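Local coordinates for lithostathine-1-alpha (Homo sapiens, PDB 1QDD), which is thought to inhibit spontaneous calcium carbonate precipitation and may take part in pancreatic regeneration and neuronal sprouting, at residues 24-29 / 60-65; 52-57 / 96-101. The protein carries 1 engineered substitution. All coordinates share one frame; numbering follows the deposited sequence. Where two conformers were deposited one is given.

Interaction 1 of 2, residues 24-29 / 60-65; sequences YCYYFN and AFVASL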
ATOM      1  N   TYR A  24      10.526  -8.013  -0.026  1.00 14.91           N
ATOM      2  CA  TYR A  24       9.104  -8.068  -0.341  1.00 12.78           C
ATOM      3  C   TYR A  24       8.919  -7.794  -1.832  1.00 11.59           C
ATOM      4  O   TYR A  24       9.802  -7.264  -2.520  1.00 11.96           O
ATOM      5  CB  TYR A  24       8.326  -7.042   0.494  1.00 13.58           C
ATOM      6  CG  TYR A  24       8.122  -7.463   1.935  1.00 15.37           C
ATOM      7  CD1 TYR A  24       9.118  -7.309   2.887  1.00 17.42           C
ATOM      8  CD2 TYR A  24       6.914  -7.994   2.344  1.00 15.90           C
ATOM      9  CE1 TYR A  24       8.932  -7.731   4.193  1.00 19.13           C
ATOM     10  CE2 TYR A  24       6.694  -8.401   3.654  1.00 18.19           C
ATOM     11  CZ  TYR A  24       7.721  -8.264   4.563  1.00 18.88           C
ATOM     12  OH  TYR A  24       7.508  -8.674   5.869  1.00 21.91           O
ATOM     13  N   CYS A  25       7.760  -8.187  -2.355  1.00 10.59           N
ATOM     14  CA  CYS A  25       7.349  -7.959  -3.742  1.00 10.62           C
ATOM     15  C   CYS A  25       6.126  -7.036  -3.744  1.00  9.70           C
ATOM     16  O   CYS A  25       5.274  -7.130  -2.863  1.00 11.06           O
ATOM     17  CB  CYS A  25       7.009  -9.258  -4.464  1.00 10.72           C
ATOM     18  SG  CYS A  25       8.307 -10.513  -4.461  1.00 14.58           S
ATOM     19  N   TYR A  26       6.106  -6.128  -4.718  1.00  9.24           N
ATOM     20  CA  TYR A  26       5.072  -5.100  -4.806  1.00  9.10           C
ATOM     21  C   TYR A  26       4.463  -4.983  -6.197  1.00  8.85           C
ATOM     22  O   TYR A  26       5.192  -5.197  -7.177  1.00 10.34           O
ATOM     23  CB  TYR A  26       5.734  -3.742  -4.490  1.00  9.20           C
ATOM     24  CG  TYR A  26       6.364  -3.527  -3.141  1.00  8.35           C
ATOM     25  CD1 TYR A  26       7.579  -4.143  -2.809  1.00  9.32           C
ATOM     26  CD2 TYR A  26       5.805  -2.680  -2.185  1.00  9.04           C
ATOM     27  CE1 TYR A  26       8.186  -3.964  -1.585  1.00  9.22           C
ATOM     28  CE2 TYR A  26       6.417  -2.490  -0.955  1.00  9.37           C
ATOM     29  CZ  TYR A  26       7.599  -3.124  -0.665  1.00  8.66           C
ATOM     30  OH  TYR A  26       8.250  -2.959   0.545  1.00 11.29           O
ATOM     31  N   TYR A  27       3.207  -4.561  -6.306  1.00  9.12           N
ATOM     32  CA  TYR A  27       2.638  -4.292  -7.627  1.00  9.13           C
ATOM     33  C   TYR A  27       1.483  -3.305  -7.521  1.00  9.24           C
ATOM     34  O   TYR A  27       0.772  -3.237  -6.521  1.00  9.67           O
ATOM     35  CB  TYR A  27       2.160  -5.536  -8.375  1.00 10.55           C
ATOM     36  CG  TYR A  27       1.135  -6.379  -7.663  1.00 10.50           C
ATOM     37  CD1 TYR A  27      -0.218  -6.203  -7.880  1.00 12.30           C
ATOM     38  CD2 TYR A  27       1.513  -7.350  -6.743  1.00 11.84           C
ATOM     39  CE1 TYR A  27      -1.169  -6.963  -7.215  1.00 12.40           C
ATOM     40  CE2 TYR A  27       0.586  -8.128  -6.084  1.00 12.09           C
ATOM     41  CZ  TYR A  27      -0.752  -7.936  -6.331  1.00 12.45           C
ATOM     42  OH  TYR A  27      -1.689  -8.711  -5.670  1.00 14.17           O
ATOM     43  N   PHE A  28       1.289  -2.519  -8.578  1.00  8.72           N
ATOM     44  CA  PHE A  28       0.211  -1.558  -8.735  1.00  9.00           C
ATOM     45  C   PHE A  28      -0.904  -2.190  -9.573  1.00  9.02           C
ATOM     46  O   PHE A  28      -0.623  -2.771 -10.645  1.00 11.93           O
ATOM     47  CB  PHE A  28       0.719  -0.281  -9.412  1.00  9.93           C
ATOM     48  CG  PHE A  28      -0.353   0.707  -9.798  1.00 10.13           C
ATOM     49  CD1 PHE A  28      -0.619   0.949 -11.140  1.00 11.34           C
ATOM     50  CD2 PHE A  28      -1.096   1.388  -8.854  1.00 10.78           C
ATOM     51  CE1 PHE A  28      -1.598   1.849 -11.526  1.00 12.35           C
ATOM     52  CE2 PHE A  28      -2.070   2.283  -9.230  1.00 10.47           C
ATOM     53  CZ  PHE A  28      -2.329   2.520 -10.566  1.00 11.10           C
ATOM     54  N   ASN A  29      -2.133  -2.202  -9.123  1.00  8.16           N
ATOM     55  CA  ASN A  29      -3.301  -2.736  -9.826  1.00  8.29           C
ATOM     56  C   ASN A  29      -4.239  -1.577 -10.161  1.00  8.64           C
ATOM     57  O   ASN A  29      -4.729  -0.891  -9.252  1.00  9.29           O
ATOM     58  CB  ASN A  29      -3.992  -3.781  -8.947  1.00  9.27           C
ATOM     59  CG  ASN A  29      -5.052  -4.611  -9.623  1.00 11.33           C
ATOM     60  OD1 ASN A  29      -5.418  -5.736  -9.204  1.00 14.37           O
ATOM     61  ND2 ASN A  29      -5.634  -4.102 -10.685  1.00 10.45           N
ATOM     62  N   ALA A  60       9.300   6.288  -1.108  1.00  9.53           N
ATOM     63  CA  ALA A  60       9.903   6.720  -2.364  1.00  9.85           C
ATOM     64  C   ALA A  60       9.847   5.604  -3.387  1.00  9.60           C
ATOM     65  O   ALA A  60       9.560   5.861  -4.579  1.00 10.72           O
ATOM     66  CB  ALA A  60      11.329   7.191  -2.124  1.00 10.90           C
ATOM     67  N   PHE A  61      10.097   4.367  -3.020  1.00  9.42           N
ATOM     68  CA  PHE A  61       9.991   3.219  -3.901  1.00  9.98           C
ATOM     69  C   PHE A  61       8.568   3.078  -4.427  1.00  9.36           C
ATOM     70  O   PHE A  61       8.350   2.900  -5.643  1.00  9.80           O
ATOM     71  CB  PHE A  61      10.464   1.942  -3.185  1.00 10.75           C
ATOM     72  CG  PHE A  61      10.233   0.710  -4.020  1.00 12.71           C
ATOM     73  CD1 PHE A  61      11.091   0.373  -5.048  1.00 14.51           C
ATOM     74  CD2 PHE A  61       9.119  -0.082  -3.800  1.00 13.50           C
ATOM     75  CE1 PHE A  61      10.856  -0.740  -5.833  1.00 16.02           C
ATOM     76  CE2 PHE A  61       8.872  -1.197  -4.581  1.00 14.99           C
ATOM     77  CZ  PHE A  61       9.739  -1.516  -5.599  1.00 15.14           C
ATOM     78  N   VAL A  62       7.574   3.114  -3.550  1.00  7.93           N
ATOM     79  CA  VAL A  62       6.170   2.976  -3.950  1.00  8.35           C
ATOM     80  C   VAL A  62       5.738   4.098  -4.885  1.00  8.58           C
ATOM     81  O   VAL A  62       5.085   3.850  -5.930  1.00  9.06           O
ATOM     82  CB  VAL A  62       5.274   2.861  -2.706  1.00  8.52           C
ATOM     83  CG1 VAL A  62       3.802   2.958  -3.093  1.00 10.27           C
ATOM     84  CG2 VAL A  62       5.535   1.570  -1.933  1.00 10.51           C
ATOM     85  N   ALA A  63       6.133   5.333  -4.629  1.00  8.37           N
ATOM     86  CA  ALA A  63       5.822   6.458  -5.516  1.00  8.54           C
ATOM     87  C   ALA A  63       6.407   6.231  -6.904  1.00 10.01           C
ATOM     88  O   ALA A  63       5.742   6.484  -7.935  1.00 10.34           O
ATOM     89  CB  ALA A  63       6.300   7.767  -4.902  1.00 10.26           C
ATOM     90  N   SER A  64       7.636   5.755  -6.995  1.00  9.80           N
ATOM     91  CA  SER A  64       8.306   5.496  -8.266  1.00 11.65           C
ATOM     92  C   SER A  64       7.607   4.394  -9.038  1.00 11.35           C
ATOM     93  O   SER A  64       7.431   4.478 -10.272  1.00 12.21           O
ATOM     94  CB  SER A  64       9.774   5.145  -8.033  1.00 14.00           C
ATOM     95  OG  SER A  64       9.992   3.790  -7.728  1.00 20.53           O
ATOM     96  N   LEU A  65       7.168   3.338  -8.374  1.00  9.87           N
ATOM     97  CA  LEU A  65       6.439   2.234  -8.963  1.00 10.56           C
ATOM     98  C   LEU A  65       5.147   2.697  -9.603  1.00  9.80           C
ATOM     99  O   LEU A  65       4.792   2.308 -10.730  1.00 10.74           O
ATOM    100  CB  LEU A  65       6.165   1.185  -7.881  1.00 13.35           C
ATOM    101  CG  LEU A  65       5.530  -0.123  -8.355  1.00 15.39           C
ATOM    102  CD1 LEU A  65       6.487  -0.884  -9.259  1.00 18.59           C
ATOM    103  CD2 LEU A  65       5.150  -1.010  -7.179  1.00 18.25           C
TER

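Interaction 2 of 2, residues 52-57 / 96-101; sequences SVLTQA and LVSYKS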
ATOM      1  N   SER A  52       1.944  -1.387   3.255  1.00  8.10           N
ATOM      2  CA  SER A  52       2.285  -0.675   4.477  1.00  8.39           C
ATOM      3  C   SER A  52       3.585   0.091   4.208  1.00  9.15           C
ATOM      4  O   SER A  52       4.534  -0.511   3.692  1.00 11.95           O
ATOM      5  CB  SER A  52       2.518  -1.572   5.683  0.53  7.21           C
ATOM      6  OG  SER A  52       1.408  -2.357   6.016  0.53 12.09           O
ATOM      7  N   VAL A  53       3.615   1.382   4.438  1.00  8.82           N
ATOM      8  CA  VAL A  53       4.771   2.249   4.159  1.00  9.11           C
ATOM      9  C   VAL A  53       5.443   2.564   5.495  1.00  8.53           C
ATOM     10  O   VAL A  53       4.907   3.356   6.272  1.00  9.14           O
ATOM     11  CB  VAL A  53       4.345   3.521   3.417  1.00  9.31           C
ATOM     12  CG1 VAL A  53       5.544   4.371   3.033  1.00 11.44           C
ATOM     13  CG2 VAL A  53       3.509   3.199   2.175  1.00 11.37           C
ATOM     14  N   LEU A  54       6.562   1.890   5.740  1.00  8.86           N
ATOM     15  CA  LEU A  54       7.186   1.943   7.058  1.00  8.36           C
ATOM     16  C   LEU A  54       8.415   2.786   7.178  1.00  9.10           C
ATOM     17  O   LEU A  54       8.873   3.019   8.316  1.00  9.68           O
ATOM     18  CB  LEU A  54       7.466   0.483   7.487  1.00  9.92           C
ATOM     19  CG  LEU A  54       6.239  -0.437   7.365  1.00 11.17           C
ATOM     20  CD1 LEU A  54       6.561  -1.875   7.732  1.00 13.09           C
ATOM     21  CD2 LEU A  54       5.090   0.066   8.227  1.00 12.41           C
ATOM     22  N   THR A  55       8.974   3.294   6.098  1.00  8.75           N
ATOM     23  CA  THR A  55      10.143   4.167   6.097  1.00  9.38           C
ATOM     24  C   THR A  55       9.985   5.178   4.957  1.00  8.99           C
ATOM     25  O   THR A  55       9.222   4.905   3.996  1.00  9.40           O
ATOM     26  CB  THR A  55      11.482   3.435   5.881  1.00  9.63           C
ATOM     27  OG1 THR A  55      11.459   2.840   4.568  1.00 10.44           O
ATOM     28  CG2 THR A  55      11.803   2.375   6.921  1.00 10.72           C
ATOM     29  N   GLN A  56      10.742   6.253   4.978  1.00  8.54           N
ATOM     30  CA  GLN A  56      10.747   7.225   3.889  1.00  9.93           C
ATOM     31  C   GLN A  56      11.216   6.565   2.601  1.00  9.64           C
ATOM     32  O   GLN A  56      10.646   6.828   1.519  1.00 10.21           O
ATOM     33  CB  GLN A  56      11.648   8.402   4.249  1.00 12.25           C
ATOM     34  CG  GLN A  56      11.506   9.622   3.336  1.00 16.45           C
ATOM     35  CD  GLN A  56      12.412  10.734   3.852  1.00 19.53           C
ATOM     36  OE1 GLN A  56      13.295  11.221   3.160  1.00 22.41           O
ATOM     37  NE2 GLN A  56      12.275  11.076   5.127  1.00 22.44           N
ATOM     38  N   ALA A  57      12.231   5.715   2.652  1.00  9.32           N
ATOM     39  CA  ALA A  57      12.741   5.032   1.468  1.00  9.74           C
ATOM     40  C   ALA A  57      11.721   4.092   0.841  1.00  8.85           C
ATOM     41  O   ALA A  57      11.618   4.033  -0.403  1.00  9.73           O
ATOM     42  CB  ALA A  57      14.044   4.304   1.801  1.00 10.76           C
ATOM     43  N   LEU A  96       3.553  -1.833  12.847  1.00 12.43           N
ATOM     44  CA  LEU A  96       3.509  -0.593  13.624  1.00 12.62           C
ATOM     45  C   LEU A  96       3.542   0.635  12.733  1.00 11.83           C
ATOM     46  O   LEU A  96       4.083   0.585  11.607  1.00 13.18           O
ATOM     47  CB  LEU A  96       4.716  -0.588  14.574  1.00 16.00           C
ATOM     48  CG  LEU A  96       4.712  -1.654  15.676  1.00 18.66           C
ATOM     49  CD1 LEU A  96       6.007  -1.553  16.473  1.00 20.09           C
ATOM     50  CD2 LEU A  96       3.495  -1.509  16.571  1.00 19.58           C
ATOM     51  N   VAL A  97       3.050   1.779  13.174  1.00 11.72           N
ATOM     52  CA  VAL A  97       3.110   3.023  12.407  1.00 11.84           C
ATOM     53  C   VAL A  97       4.424   3.721  12.735  1.00 11.04           C
ATOM     54  O   VAL A  97       4.561   4.564  13.631  1.00 12.88           O
ATOM     55  CB  VAL A  97       1.904   3.927  12.688  1.00 12.58           C
ATOM     56  CG1 VAL A  97       1.927   5.179  11.813  1.00 12.75           C
ATOM     57  CG2 VAL A  97       0.605   3.176  12.467  1.00 14.36           C
ATOM     58  N   SER A  98       5.454   3.400  11.959  1.00  9.82           N
ATOM     59  CA  SER A  98       6.810   3.894  12.153  1.00 10.03           C
ATOM     60  C   SER A  98       7.184   5.072  11.272  1.00  9.86           C
ATOM     61  O   SER A  98       8.289   5.623  11.311  1.00 10.33           O
ATOM     62  CB  SER A  98       7.818   2.757  11.931  1.00 10.84           C
ATOM     63  OG  SER A  98       7.582   2.080  10.710  1.00 11.25           O
ATOM     64  N   TYR A  99       6.279   5.441  10.365  1.00  9.91           N
ATOM     65  CA  TYR A  99       6.424   6.519   9.398  1.00  9.63           C
ATOM     66  C   TYR A  99       5.081   7.189   9.081  1.00  9.86           C
ATOM     67  O   TYR A  99       4.053   6.497   9.020  1.00 10.41           O
ATOM     68  CB  TYR A  99       7.033   5.973   8.100  1.00 10.16           C
ATOM     69  CG  TYR A  99       7.198   6.955   6.965  1.00 10.38           C
ATOM     70  CD1 TYR A  99       6.392   6.911   5.835  1.00 11.06           C
ATOM     71  CD2 TYR A  99       8.171   7.947   7.016  1.00 11.16           C
ATOM     72  CE1 TYR A  99       6.535   7.820   4.806  1.00 12.04           C
ATOM     73  CE2 TYR A  99       8.298   8.886   6.019  1.00 12.27           C
ATOM     74  CZ  TYR A  99       7.489   8.802   4.900  1.00 11.58           C
ATOM     75  OH  TYR A  99       7.651   9.721   3.884  1.00 14.68           O
ATOM     76  N   LYS A 100       5.068   8.499   8.888  1.00  9.55           N
ATOM     77  CA  LYS A 100       3.847   9.198   8.463  1.00 10.60           C
ATOM     78  C   LYS A 100       4.208  10.231   7.398  1.00 10.24           C
ATOM     79  O   LYS A 100       5.299  10.796   7.374  1.00 11.21           O
ATOM     80  CB  LYS A 100       3.111   9.835   9.626  1.00 12.41           C
ATOM     81  CG  LYS A 100       3.831  10.978  10.320  1.00 14.32           C
ATOM     82  CD  LYS A 100       2.988  11.515  11.476  1.00 16.46           C
ATOM     83  CE  LYS A 100       3.691  12.658  12.182  1.00 17.96           C
ATOM     84  NZ  LYS A 100       4.889  12.178  12.928  1.00 18.98           N
ATOM     85  N   SER A 101       3.249  10.493   6.503  1.00  9.27           N
ATOM     86  CA  SER A 101       3.464  11.467   5.429  1.00  9.89           C
ATOM     87  C   SER A 101       2.183  12.180   5.027  1.00  9.49           C
ATOM     88  O   SER A 101       1.793  12.164   3.854  1.00 10.12           O
ATOM     89  CB  SER A 101       4.093  10.729   4.239  1.00 10.67           C
ATOM     90  OG  SER A 101       4.644  11.666   3.325  1.00 13.20           O
TER
HETATM   91  O   HOH W   1       4.089   3.696   8.998  1.00 10.24           O
HETATM   92  O   HOH W   2      10.724   5.132   9.624  1.00 18.65           O

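Interaction 1 of 2, residues 24-29 / 60-65
Y26 lies nearest V62 and F28 nearest L65 in backbone register where strand 24-29 runs over helix 60-65, their axes 9.3 Å apart at closest approach and inclined at 41°, with their N-to-C directions broadly alike. No hydrogen bond spans the interface; it is held by apolar and aromatic packing, and Y26 is its centre. The Y26 ring meets F61 in a T-shaped (edge-to-face) pair, the ring centroids 5.1 Å apart and the planes at 66°. The edge of F61 does the touching: its CE2 sits 3.6 Å above the plane of the Y26 ring, displaced from the centre toward the CG-CD1 side. F61 reaches this place because its CG stands anti to its own backbone N (chi1 174°), carrying the ring off the helix to the strand. V62 adds a looser contact at the same ring, CG2 lying 4.3 Å from Y26 CD2. One helical turn beyond F61, L65 has the largest share of the helix side of the interface. Its CD2 methyl touches Y26 CB at 3.9 Å and also comes 4.1 Å from Y27 N, so it packs against strand backbone as well as side chain. On the helix itself, F61 O accepts two bonds, the regular one from L65 N and a second from S64 OG at 2.8 Å, which ties the serine hydroxyl back to its own helix. The Y26 hydroxyl is hydrogen-bonded to the E58 carboxylate, about a turn before F61. Y21 of strand 19-21 stacks on F61, and N19 touches L65, so the N-terminal hairpin closes round the same side chains. Behind the contact, strand 24-33 pairs with strand 136-143 in the main sheet of the C-type lectin fold, and Y27 turns away from helix 56-68 to meet Y41 of helix 35-44.

Interaction 2 of 2, residues 52-57 / 96-101
Y99 and L54 bury the most surface here, joining the turn that leads into helix 56-68 to the long irregular loop between strands 90-91 and 115-119 of the C-type lectin fold. Their CA atoms are 5.2 Å apart. The Y99 side chain lies against the start of the helix, its CG anti to the backbone N (chi1 177°), which lays the ring along the backbone of V53 to Q56. T55 C stands 3.8 Å above the middle of one ring face. On that face Q56 also makes a CH-pi contact: its CA is 4.0 Å from the ring centroid and 28° off the normal. The Q56 side chain leaves obliquely past the hydroxyl end of the ring, Q56 CB near Y99 CE2 and Q56 CG near Y99 OH. V53 points the same way as Y99 and lies beside it, V53 CG1 being 3.9 Å from Y99 CD1. The aromatic ring therefore rests mainly on main chain, at the point where T55 forms the N-cap, its OG1 bonded to E58 N. E58 also takes a hydrogen bond from L54 N on its carboxylate. L54 touches the early part of the loop, its CD2 lying 3.6 Å from L96 O, while W91 of strand 90-91 meets both L54 and V53. Two waters bridge the backbones. One donates to V53 O and Y99 O; the other donates to S98 O and to L54 O, the latter at 3.1 Å. L54 O is thus gripped twice, since a direct bond crosses the interface to the same oxygen: S98 OG donates to L54 O over 2.9 Å, approaching a lone pair of the oxygen within the plane of the carbonyl, at 122° to the C=O bond.

Overall arrangement
Following the chain from the N terminus, strand 24-29 comes first, then the turn 52-57, helix segment 60-65 and finally loop 96-101, so the two contacts cross. Interaction 1 closes a loop of 30 residues that holds helix 35-44 and strand 49-50, tying strand 24-33 to helix 56-68. Interaction 2 closes one of 38 residues, spanning most of that helix and strands 75-78, 80-81 and 90-91, and fastens the long loop to the helix start. Their centres lie about 14 Å apart; apart from adjoining in sequence, the two contacts do not touch. Both use helix 56-68, and E58, which falls between segments 52-57 and 60-65, has a hydrogen-bonding partner in each interaction.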